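PDB 3LD1: replicase polyprotein 1a from Avian infectious bronchitis virus, which is of unknown function in the nsp2 fragment described here, whereas the full-length polyprotein is the precursor of viral proteases and other replicase components. Local coordinates for residues T291-R296 against I311-E316; G297-L302 against E316-I321; F336-L341 against H351-V356. The protein carries 3 engineered substitutions. One frame throughout, in Å; residues are numbered along the deposited sequence.

Interaction 1: T291-R296 against I311-E316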
loop_
_atom_site.group_PDB
_atom_site.type_symbol
_atom_site.label_atom_id
_atom_site.label_comp_id
_atom_site.label_asym_id
_atom_site.label_seq_id
_atom_site.Cartn_x
_atom_site.Cartn_y
_atom_site.Cartn_z
ATOM N N THR A 291 3.180 -23.729 -11.282
ATOM C CA THR A 291 2.316 -24.823 -11.649
ATOM C C THR A 291 2.562 -25.953 -10.684
ATOM O O THR A 291 3.697 -26.348 -10.450
ATOM C CB THR A 291 2.538 -25.209 -13.134
ATOM O OG1 THR A 291 2.140 -24.090 -13.964
ATOM C CG2 THR A 291 1.656 -26.429 -13.550
ATOM N N GLN A 292 1.493 -26.429 -10.079
ATOM C CA GLN A 292 1.536 -27.635 -9.261
ATOM C C GLN A 292 1.752 -28.807 -10.257
ATOM O O GLN A 292 0.997 -28.944 -11.216
ATOM C CB GLN A 292 0.189 -27.755 -8.544
ATOM C CG GLN A 292 -0.004 -28.982 -7.697
ATOM C CD GLN A 292 0.909 -28.942 -6.459
ATOM O OE1 GLN A 292 1.167 -27.862 -5.896
ATOM N NE2 GLN A 292 1.463 -30.111 -6.077
ATOM N N VAL A 293 2.784 -29.629 -10.028
ATOM C CA VAL A 293 3.145 -30.704 -10.917
ATOM C C VAL A 293 3.291 -32.059 -10.174
ATOM O O VAL A 293 3.274 -32.080 -8.920
ATOM C CB VAL A 293 4.474 -30.423 -11.569
ATOM C CG1 VAL A 293 4.376 -29.223 -12.597
ATOM C CG2 VAL A 293 5.571 -30.279 -10.466
ATOM N N VAL A 294 3.443 -33.157 -10.960
ATOM C CA VAL A 294 3.855 -34.466 -10.451
ATOM C C VAL A 294 5.233 -34.897 -10.890
ATOM O O VAL A 294 5.531 -34.898 -12.061
ATOM C CB VAL A 294 2.933 -35.588 -10.989
ATOM C CG1 VAL A 294 3.406 -36.977 -10.500
ATOM C CG2 VAL A 294 1.410 -35.286 -10.682
ATOM N N VAL A 295 6.060 -35.372 -9.976
ATOM C CA VAL A 295 7.376 -35.726 -10.361
ATOM C C VAL A 295 7.396 -37.200 -10.305
ATOM O O VAL A 295 7.388 -37.753 -9.213
ATOM C CB VAL A 295 8.409 -35.149 -9.312
ATOM C CG1 VAL A 295 9.879 -35.242 -9.777
ATOM C CG2 VAL A 295 8.113 -33.712 -9.015
ATOM N N ARG A 296 7.475 -37.870 -11.454
ATOM C CA ARG A 296 7.416 -39.385 -11.475
ATOM C C ARG A 296 8.625 -39.996 -10.875
ATOM O O ARG A 296 8.498 -41.059 -10.269
ATOM C CB ARG A 296 7.249 -39.984 -12.887
ATOM C CG ARG A 296 5.921 -39.614 -13.545
ATOM C CD ARG A 296 6.113 -39.031 -14.945
ATOM N NE ARG A 296 4.838 -38.890 -15.635
ATOM C CZ ARG A 296 4.329 -39.772 -16.514
ATOM N NH1 ARG A 296 4.995 -40.892 -16.834
ATOM N NH2 ARG A 296 3.149 -39.523 -17.087
ATOM N N ILE A 311 6.435 -21.475 -22.756
ATOM C CA ILE A 311 5.341 -22.403 -23.009
ATOM C C ILE A 311 4.860 -22.944 -21.681
ATOM O O ILE A 311 5.603 -22.913 -20.678
ATOM C CB ILE A 311 5.707 -23.600 -23.991
ATOM C CG1 ILE A 311 6.765 -24.513 -23.412
ATOM C CG2 ILE A 311 6.117 -23.133 -25.380
ATOM C CD1 ILE A 311 6.143 -25.680 -22.845
ATOM N N PRO A 312 3.616 -23.433 -21.675
ATOM C CA PRO A 312 3.016 -24.119 -20.554
ATOM C C PRO A 312 3.914 -25.184 -19.912
ATOM O O PRO A 312 4.513 -26.048 -20.594
ATOM C CB PRO A 312 1.770 -24.755 -21.175
ATOM C CG PRO A 312 1.333 -23.740 -22.206
ATOM C CD PRO A 312 2.659 -23.273 -22.790
ATOM N N VAL A 313 4.021 -25.079 -18.596
ATOM C CA VAL A 313 4.559 -26.138 -17.848
ATOM C C VAL A 313 3.589 -27.347 -17.832
ATOM O O VAL A 313 2.452 -27.205 -17.439
ATOM C CB VAL A 313 4.866 -25.663 -16.433
ATOM C CG1 VAL A 313 5.267 -26.862 -15.548
ATOM C CG2 VAL A 313 5.974 -24.585 -16.480
ATOM N N GLU A 314 4.048 -28.529 -18.239
ATOM C CA GLU A 314 3.242 -29.709 -18.174
ATOM C C GLU A 314 3.142 -30.135 -16.722
ATOM O O GLU A 314 4.127 -30.044 -15.965
ATOM C CB GLU A 314 3.859 -30.810 -19.048
ATOM C CG GLU A 314 3.790 -30.514 -20.559
ATOM C CD GLU A 314 2.320 -30.144 -21.028
ATOM O OE1 GLU A 314 1.403 -30.995 -20.868
ATOM O OE2 GLU A 314 2.069 -28.994 -21.502
ATOM N N SER A 315 1.959 -30.623 -16.350
ATOM C CA SER A 315 1.641 -30.986 -14.962
ATOM C C SER A 315 2.195 -32.352 -14.484
ATOM O O SER A 315 2.107 -32.669 -13.269
ATOM C CB SER A 315 0.134 -30.912 -14.732
ATOM O OG SER A 315 -0.507 -31.998 -15.376
ATOM N N GLU A 316 2.784 -33.139 -15.407
ATOM C CA GLU A 316 3.504 -34.358 -15.013
ATOM C C GLU A 316 4.811 -34.390 -15.709
ATOM O O GLU A 316 4.884 -34.086 -16.916
ATOM C CB GLU A 316 2.766 -35.640 -15.430
ATOM C CG GLU A 316 1.395 -35.829 -14.775
ATOM C CD GLU A 316 0.975 -37.269 -14.749
ATOM O OE1 GLU A 316 1.800 -38.190 -14.989
ATOM O OE2 GLU A 316 -0.201 -37.488 -14.453
#

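Interaction 2: G297-L302 against E316-I321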
loop_
_atom_site.group_PDB
_atom_site.type_symbol
_atom_site.label_atom_id
_atom_site.label_comp_id
_atom_site.label_asym_id
_atom_site.label_seq_id
_atom_site.Cartn_x
_atom_site.Cartn_y
_atom_site.Cartn_z
ATOM N N GLY A 297 9.799 -39.374 -11.075
ATOM C CA GLY A 297 11.097 -39.915 -10.600
ATOM C C GLY A 297 12.194 -39.052 -11.221
ATOM O O GLY A 297 11.932 -38.024 -11.916
ATOM N N MET A 298 13.446 -39.442 -10.964
ATOM C CA MET A 298 14.636 -38.712 -11.488
ATOM C C MET A 298 14.988 -39.330 -12.798
ATOM O O MET A 298 14.977 -40.545 -12.885
ATOM C CB MET A 298 15.888 -38.923 -10.618
ATOM C CG MET A 298 17.014 -37.920 -10.935
ATOM S SD MET A 298 16.654 -36.224 -10.309
ATOM C CE MET A 298 16.987 -36.568 -8.554
ATOM N N ARG A 299 15.375 -38.507 -13.780
ATOM C CA ARG A 299 16.101 -38.961 -14.970
ATOM C C ARG A 299 17.392 -38.128 -15.146
ATOM O O ARG A 299 17.454 -36.998 -14.652
ATOM C CB ARG A 299 15.204 -38.785 -16.188
ATOM C CG ARG A 299 14.916 -37.347 -16.568
ATOM C CD ARG A 299 13.777 -37.193 -17.523
ATOM N NE ARG A 299 14.099 -37.865 -18.750
ATOM C CZ ARG A 299 13.225 -38.496 -19.538
ATOM N NH1 ARG A 299 11.927 -38.561 -19.231
ATOM N NH2 ARG A 299 13.683 -39.069 -20.635
ATOM N N ASN A 300 18.392 -38.655 -15.879
ATOM C CA ASN A 300 19.719 -37.989 -16.014
ATOM C C ASN A 300 20.194 -37.964 -17.471
ATOM O O ASN A 300 21.384 -37.915 -17.789
ATOM C CB ASN A 300 20.750 -38.683 -15.150
ATOM C CG ASN A 300 20.978 -40.097 -15.601
ATOM O OD1 ASN A 300 20.507 -40.481 -16.699
ATOM N ND2 ASN A 300 21.688 -40.892 -14.786
ATOM N N ASP A 301 19.234 -37.963 -18.359
ATOM C CA ASP A 301 19.539 -38.114 -19.752
ATOM C C ASP A 301 19.339 -36.834 -20.480
ATOM O O ASP A 301 19.016 -36.861 -21.676
ATOM C CB ASP A 301 18.621 -39.193 -20.365
ATOM C CG ASP A 301 17.140 -38.870 -20.169
ATOM O OD1 ASP A 301 16.777 -38.264 -19.145
ATOM O OD2 ASP A 301 16.322 -39.228 -21.001
ATOM N N LEU A 302 19.497 -35.701 -19.798
ATOM C CA LEU A 302 19.230 -34.429 -20.482
ATOM C C LEU A 302 20.268 -33.368 -20.264
ATOM O O LEU A 302 20.968 -33.376 -19.279
ATOM C CB LEU A 302 17.872 -33.908 -20.151
ATOM C CG LEU A 302 16.662 -34.671 -20.655
ATOM C CD1 LEU A 302 15.390 -34.466 -19.784
ATOM C CD2 LEU A 302 16.340 -34.149 -22.012
ATOM N N GLU A 316 2.784 -33.139 -15.407
ATOM C CA GLU A 316 3.504 -34.358 -15.013
ATOM C C GLU A 316 4.811 -34.390 -15.709
ATOM O O GLU A 316 4.884 -34.086 -16.916
ATOM C CB GLU A 316 2.766 -35.640 -15.430
ATOM C CG GLU A 316 1.395 -35.829 -14.775
ATOM C CD GLU A 316 0.975 -37.269 -14.749
ATOM O OE1 GLU A 316 1.800 -38.190 -14.989
ATOM O OE2 GLU A 316 -0.201 -37.488 -14.453
ATOM N N GLY A 317 5.844 -34.756 -14.964
ATOM C CA GLY A 317 7.189 -34.838 -15.531
ATOM C C GLY A 317 8.124 -35.623 -14.619
ATOM O O GLY A 317 7.721 -36.615 -13.916
ATOM N N TRP A 318 9.379 -35.170 -14.597
ATOM C CA TRP A 318 10.462 -35.763 -13.767
ATOM C C TRP A 318 11.302 -34.627 -13.100
ATOM O O TRP A 318 11.171 -33.437 -13.434
ATOM C CB TRP A 318 11.369 -36.649 -14.649
ATOM C CG TRP A 318 10.594 -37.617 -15.488
ATOM C CD1 TRP A 318 10.339 -38.964 -15.196
ATOM C CD2 TRP A 318 9.910 -37.350 -16.745
ATOM N NE1 TRP A 318 9.551 -39.509 -16.196
ATOM C CE2 TRP A 318 9.274 -38.555 -17.145
ATOM C CE3 TRP A 318 9.782 -36.228 -17.559
ATOM C CZ2 TRP A 318 8.524 -38.660 -18.333
ATOM C CZ3 TRP A 318 8.999 -36.329 -18.747
ATOM C CH2 TRP A 318 8.388 -37.549 -19.117
ATOM N N SER A 319 12.207 -35.019 -12.216
ATOM C CA SER A 319 13.250 -34.165 -11.750
ATOM C C SER A 319 14.475 -34.587 -12.472
ATOM O O SER A 319 14.542 -35.725 -12.913
ATOM C CB SER A 319 13.436 -34.310 -10.242
ATOM O OG SER A 319 13.595 -35.644 -9.870
ATOM N N ALA A 320 15.407 -33.657 -12.658
ATOM C CA ALA A 320 16.704 -33.897 -13.264
ATOM C C ALA A 320 17.658 -32.910 -12.611
ATOM O O ALA A 320 17.279 -31.774 -12.301
ATOM C CB ALA A 320 16.631 -33.645 -14.806
ATOM N N ILE A 321 18.874 -33.334 -12.327
ATOM C CA ILE A 321 19.796 -32.374 -11.768
ATOM C C ILE A 321 20.571 -31.664 -12.861
ATOM O O ILE A 321 21.438 -32.250 -13.438
ATOM C CB ILE A 321 20.765 -33.035 -10.802
ATOM C CG1 ILE A 321 19.971 -33.452 -9.558
ATOM C CG2 ILE A 321 21.886 -32.054 -10.496
ATOM C CD1 ILE A 321 20.630 -34.502 -8.789
HETATM O O HOH W 1 19.609 -36.228 -13.001
#

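Interaction 3: F336-L341 against H351-V356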
loop_
_atom_site.group_PDB
_atom_site.type_symbol
_atom_site.label_atom_id
_atom_site.label_comp_id
_atom_site.label_asym_id
_atom_site.label_seq_id
_atom_site.Cartn_x
_atom_site.Cartn_y
_atom_site.Cartn_z
ATOM N N PHE A 336 11.920 -31.663 -25.017
ATOM C CA PHE A 336 12.022 -31.593 -23.581
ATOM C C PHE A 336 12.251 -30.224 -23.056
ATOM O O PHE A 336 12.850 -29.363 -23.699
ATOM C CB PHE A 336 13.141 -32.460 -23.096
ATOM C CG PHE A 336 12.828 -33.913 -23.106
ATOM C CD1 PHE A 336 13.225 -34.721 -24.189
ATOM C CD2 PHE A 336 12.132 -34.490 -22.052
ATOM C CE1 PHE A 336 12.938 -36.119 -24.220
ATOM C CE2 PHE A 336 11.805 -35.904 -22.059
ATOM C CZ PHE A 336 12.219 -36.725 -23.144
ATOM N N TYR A 337 11.806 -30.048 -21.824
ATOM C CA TYR A 337 12.042 -28.805 -21.143
ATOM C C TYR A 337 12.393 -28.908 -19.648
ATOM O O TYR A 337 12.136 -29.919 -18.989
ATOM C CB TYR A 337 10.861 -27.919 -21.342
ATOM C CG TYR A 337 10.507 -27.760 -22.762
ATOM C CD1 TYR A 337 9.615 -28.653 -23.374
ATOM C CD2 TYR A 337 11.008 -26.685 -23.517
ATOM C CE1 TYR A 337 9.220 -28.481 -24.692
ATOM C CE2 TYR A 337 10.622 -26.515 -24.826
ATOM C CZ TYR A 337 9.717 -27.419 -25.394
ATOM O OH TYR A 337 9.314 -27.291 -26.700
ATOM N N ALA A 338 13.008 -27.843 -19.143
ATOM C CA ALA A 338 13.329 -27.805 -17.730
ATOM C C ALA A 338 12.762 -26.548 -17.085
ATOM O O ALA A 338 12.602 -25.479 -17.760
ATOM C CB ALA A 338 14.823 -27.852 -17.522
ATOM N N ALA A 339 12.501 -26.663 -15.773
ATOM C CA ALA A 339 11.992 -25.529 -15.009
ATOM C C ALA A 339 12.455 -25.545 -13.558
ATOM O O ALA A 339 12.864 -26.633 -13.014
ATOM C CB ALA A 339 10.490 -25.460 -15.083
ATOM N N PRO A 340 12.453 -24.338 -12.922
ATOM C CA PRO A 340 12.818 -24.343 -11.473
ATOM C C PRO A 340 11.776 -25.092 -10.679
ATOM O O PRO A 340 10.630 -25.051 -11.039
ATOM C CB PRO A 340 12.958 -22.859 -11.107
ATOM C CG PRO A 340 13.014 -22.114 -12.454
ATOM C CD PRO A 340 12.214 -22.990 -13.438
ATOM N N LEU A 341 12.184 -25.831 -9.667
ATOM C CA LEU A 341 11.253 -26.630 -8.878
ATOM C C LEU A 341 11.423 -26.407 -7.401
ATOM O O LEU A 341 12.565 -26.381 -6.923
ATOM C CB LEU A 341 11.533 -28.126 -9.150
ATOM C CG LEU A 341 10.695 -29.301 -8.579
ATOM C CD1 LEU A 341 9.214 -29.219 -8.960
ATOM C CD2 LEU A 341 11.248 -30.765 -8.898
ATOM N N HIS A 351 13.196 -23.392 -19.629
ATOM C CA HIS A 351 14.319 -23.495 -20.567
ATOM C C HIS A 351 14.260 -24.758 -21.470
ATOM O O HIS A 351 13.760 -25.803 -21.060
ATOM C CB HIS A 351 15.638 -23.418 -19.799
ATOM C CG HIS A 351 15.903 -22.076 -19.154
ATOM N ND1 HIS A 351 15.078 -21.532 -18.196
ATOM C CD2 HIS A 351 16.918 -21.180 -19.321
ATOM C CE1 HIS A 351 15.560 -20.353 -17.814
ATOM N NE2 HIS A 351 16.660 -20.099 -18.502
ATOM N N CYS A 352 14.791 -24.678 -22.692
ATOM C CA CYS A 352 14.839 -25.834 -23.560
ATOM C C CYS A 352 15.885 -26.804 -23.116
ATOM O O CYS A 352 16.945 -26.397 -22.585
ATOM C CB CYS A 352 15.209 -25.429 -24.958
ATOM S SG CYS A 352 14.127 -24.213 -25.655
ATOM N N CYS A 353 15.586 -28.080 -23.398
ATOM C CA CYS A 353 16.531 -29.205 -23.247
ATOM C C CYS A 353 16.776 -30.071 -24.537
ATOM O O CYS A 353 15.928 -30.142 -25.445
ATOM C CB CYS A 353 16.016 -30.133 -22.114
ATOM S SG CYS A 353 16.131 -29.414 -20.396
ATOM N N GLU A 354 17.917 -30.761 -24.583
ATOM C CA GLU A 354 18.218 -31.743 -25.647
ATOM C C GLU A 354 18.436 -33.021 -24.952
ATOM O O GLU A 354 19.077 -33.036 -23.886
ATOM C CB GLU A 354 19.582 -31.470 -26.199
ATOM C CG GLU A 354 19.697 -31.270 -27.640
ATOM C CD GLU A 354 20.900 -30.395 -27.856
ATOM O OE1 GLU A 354 20.773 -29.313 -28.476
ATOM O OE2 GLU A 354 21.962 -30.761 -27.303
ATOM N N ARG A 355 17.997 -34.110 -25.565
ATOM C CA ARG A 355 18.428 -35.416 -25.092
ATOM C C ARG A 355 19.924 -35.578 -25.432
ATOM O O ARG A 355 20.372 -35.120 -26.493
ATOM C CB ARG A 355 17.569 -36.515 -25.698
ATOM C CG ARG A 355 17.382 -37.723 -24.767
ATOM C CD ARG A 355 16.545 -38.774 -25.476
ATOM N NE ARG A 355 15.559 -38.088 -26.320
ATOM C CZ ARG A 355 14.336 -38.540 -26.591
ATOM N NH1 ARG A 355 13.934 -39.712 -26.094
ATOM N NH2 ARG A 355 13.528 -37.808 -27.365
ATOM N N VAL A 356 20.693 -36.155 -24.505
ATOM C CA VAL A 356 22.122 -36.397 -24.710
ATOM C C VAL A 356 22.439 -37.174 -25.999
ATOM O O VAL A 356 21.747 -38.166 -26.319
ATOM C CB VAL A 356 22.683 -37.253 -23.569
ATOM C CG1 VAL A 356 22.842 -36.429 -22.318
ATOM C CG2 VAL A 356 21.784 -38.526 -23.325
HETATM O O HOH W 2 14.051 -31.732 -26.189
#

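Interaction 1: T291-R296 against I311-E316
Val294 N donates a hydrogen bond to Ser315 O (2.7 Å), and this bond fixes the register of a parallel bridge between Val294 and Glu316, whose CA atoms lie 4.6 Å apart. The two backbones run 32° from each other and separate toward Thr291, so the remaining contact there is made by side chains. On the inner side CG1 of Val293 meets CG1 of Val313 at 3.9 Å, the two side chains crossing at about a right angle. The same CG1 also rests near the Glu314 carbonyl. Thr291 passes alongside Val313 in the opposite sense, CB against CG1 at 4.0 Å, while its hydroxyl is hydrogen-bonded to His348 of strand 345-355. Here the loop 311-315 enters strand 316-322, which then lies parallel to strand 291-298 in a curled mixed sheet. Tyr328 and Ala346, from two further strands of that sheet, touch both Val293 and Val313. Toward the surface, Val294 and Glu316 lie side by side and point the same way, CB to CG 4.1 Å. Beyond CG the Glu316 chain is extended (chi2 -157°), which carries its carboxylate on to Arg296. Their salt bridge uses one oxygen: Arg296 NH2 to Glu316 OE1 is 2.8 Å, and NE reaches OE1 at 3.2 Å. Both hydrogen bonds are weak because they are strongly bent, and the guanidinium and carboxylate planes stand 51° apart.

Interaction 2: G297-L302 against E316-I321
Gly297 O accepts a hydrogen bond from Ser319 N (3.0 Å), and Arg299 N returns one to Ser319 O (3.0 Å, nearly straight at 161°). These two bonds bracket Met298 and define its parallel bridge with Ser319. The more extensively packed side is that of Arg299 and Trp318. Gly297 O sits at the edge of the indole, in its plane, while the guanidinium of Arg299 stands upright on one face. The planes are 84° apart, and NH1 lies 3.2 Å above the Trp318 ring plane, over its centre. With Arg299 CZ 4.5 Å from the centroid of the Trp318 six-membered ring, this is a cation-pi contact made through the guanidinium edge. Asp301 fixes the rotation of the group: Arg299 NE and NH2 each bind one carboxylate oxygen at its syn lone pair, close to the guanidinium plane. The charge is thus probably balanced by Asp301 while NH1 is left directed at the ring. The side of Met298 is looser, with fewer contacts. Met298 is exposed on the surface; its chain folds back (chi2 73°), bringing SD to 3.1 Å from Ser319 OG, but CE only to 4.2 Å from Ile321 CD1. Farther along, the direct ladder ends, and a water bridges Arg299 O (2.8 Å) to Ile321 N. Strand 316-322 continues the sheet on its other edge, with Trp318 and Ala320 hydrogen-bonded to strand 325-332; Val329 of that strand touches both Arg299 and Trp318, and Phe336 of strand 335-342 meets Arg299 and Leu302.

Interaction 3: F336-L341 against H351-V356
Ala338 and His351 form an antiparallel hydrogen-bonded pair, with Ala338 N to His351 O and His351 N to Ala338 O both 2.9 Å and each donor in the plane of the carbonyl it binds. Next to it, Tyr337 and Cys352 are a non-hydrogen-bonded pair with CA atoms 4.7 Å apart. Farther out the ladder is less regular: Cys353 N still binds Phe336 O at 3.0 Å, but lies 44° above the carbonyl plane rather than on a lone pair. Phe336 can be followed outward from its backbone. Its CB rests on Cys353 CB at 3.8 Å. CG, set anti to the carbonyl carbon, turns the ring past Leu302, which packs against CG from strand 302-308. CE1 meets the guanidinium of Arg355, 3.6 Å from NH2, and CZ at the far end lies near the Arg299 guanidinium. Toward Arg355 the arrangement is edge-to-face, with the ring edge turned to one guanidinium face and the planes 89° apart. A bend at chi3 of Arg355 brings that face over the ring edge. The contact belongs to the beta hairpin of strands 335-342 and 345-355, whose segment axes run at 133° to each other, well short of exactly antiparallel. On the face bearing Phe336 and Ala338, Cys353 SG fits against Ala338 CB at 3.5 Å. From the same face His351 extends beyond the pair, and its ND1 is hydrogen-bonded to Asp349 O. At the non-hydrogen-bonded pair the side chains diverge, and Cys352 SG keeps only an oblique sulfur-aromatic contact with Tyr337, 5.5 Å from the ring centroid. The Tyr337 ring in turn meets Phe330 of strand 325-332, the two rings inclined to each other.

How the interactions relate
From the N-terminal side, strand 291-298 is laid down first, and the chain then runs through strand 302-308 before returning. Interaction 1 closes that excursion when 311-316 reaches 291-296; interaction 2 prolongs the same parallel pairing through 297-302 and 316-321. Their segments alternate, so the two loops cross, share Glu316 and are joined by backbone bonds from Gly317 to Val294 and Arg296. Interaction 3 follows in series as the closing hairpin. It touches interaction 1 where Leu341 packs on Val293, and interaction 2 where Phe336 and Glu354 meet Leu302. Strand 345-355 also pairs with strands 291-298 and 302-308, curling the sheet back on itself.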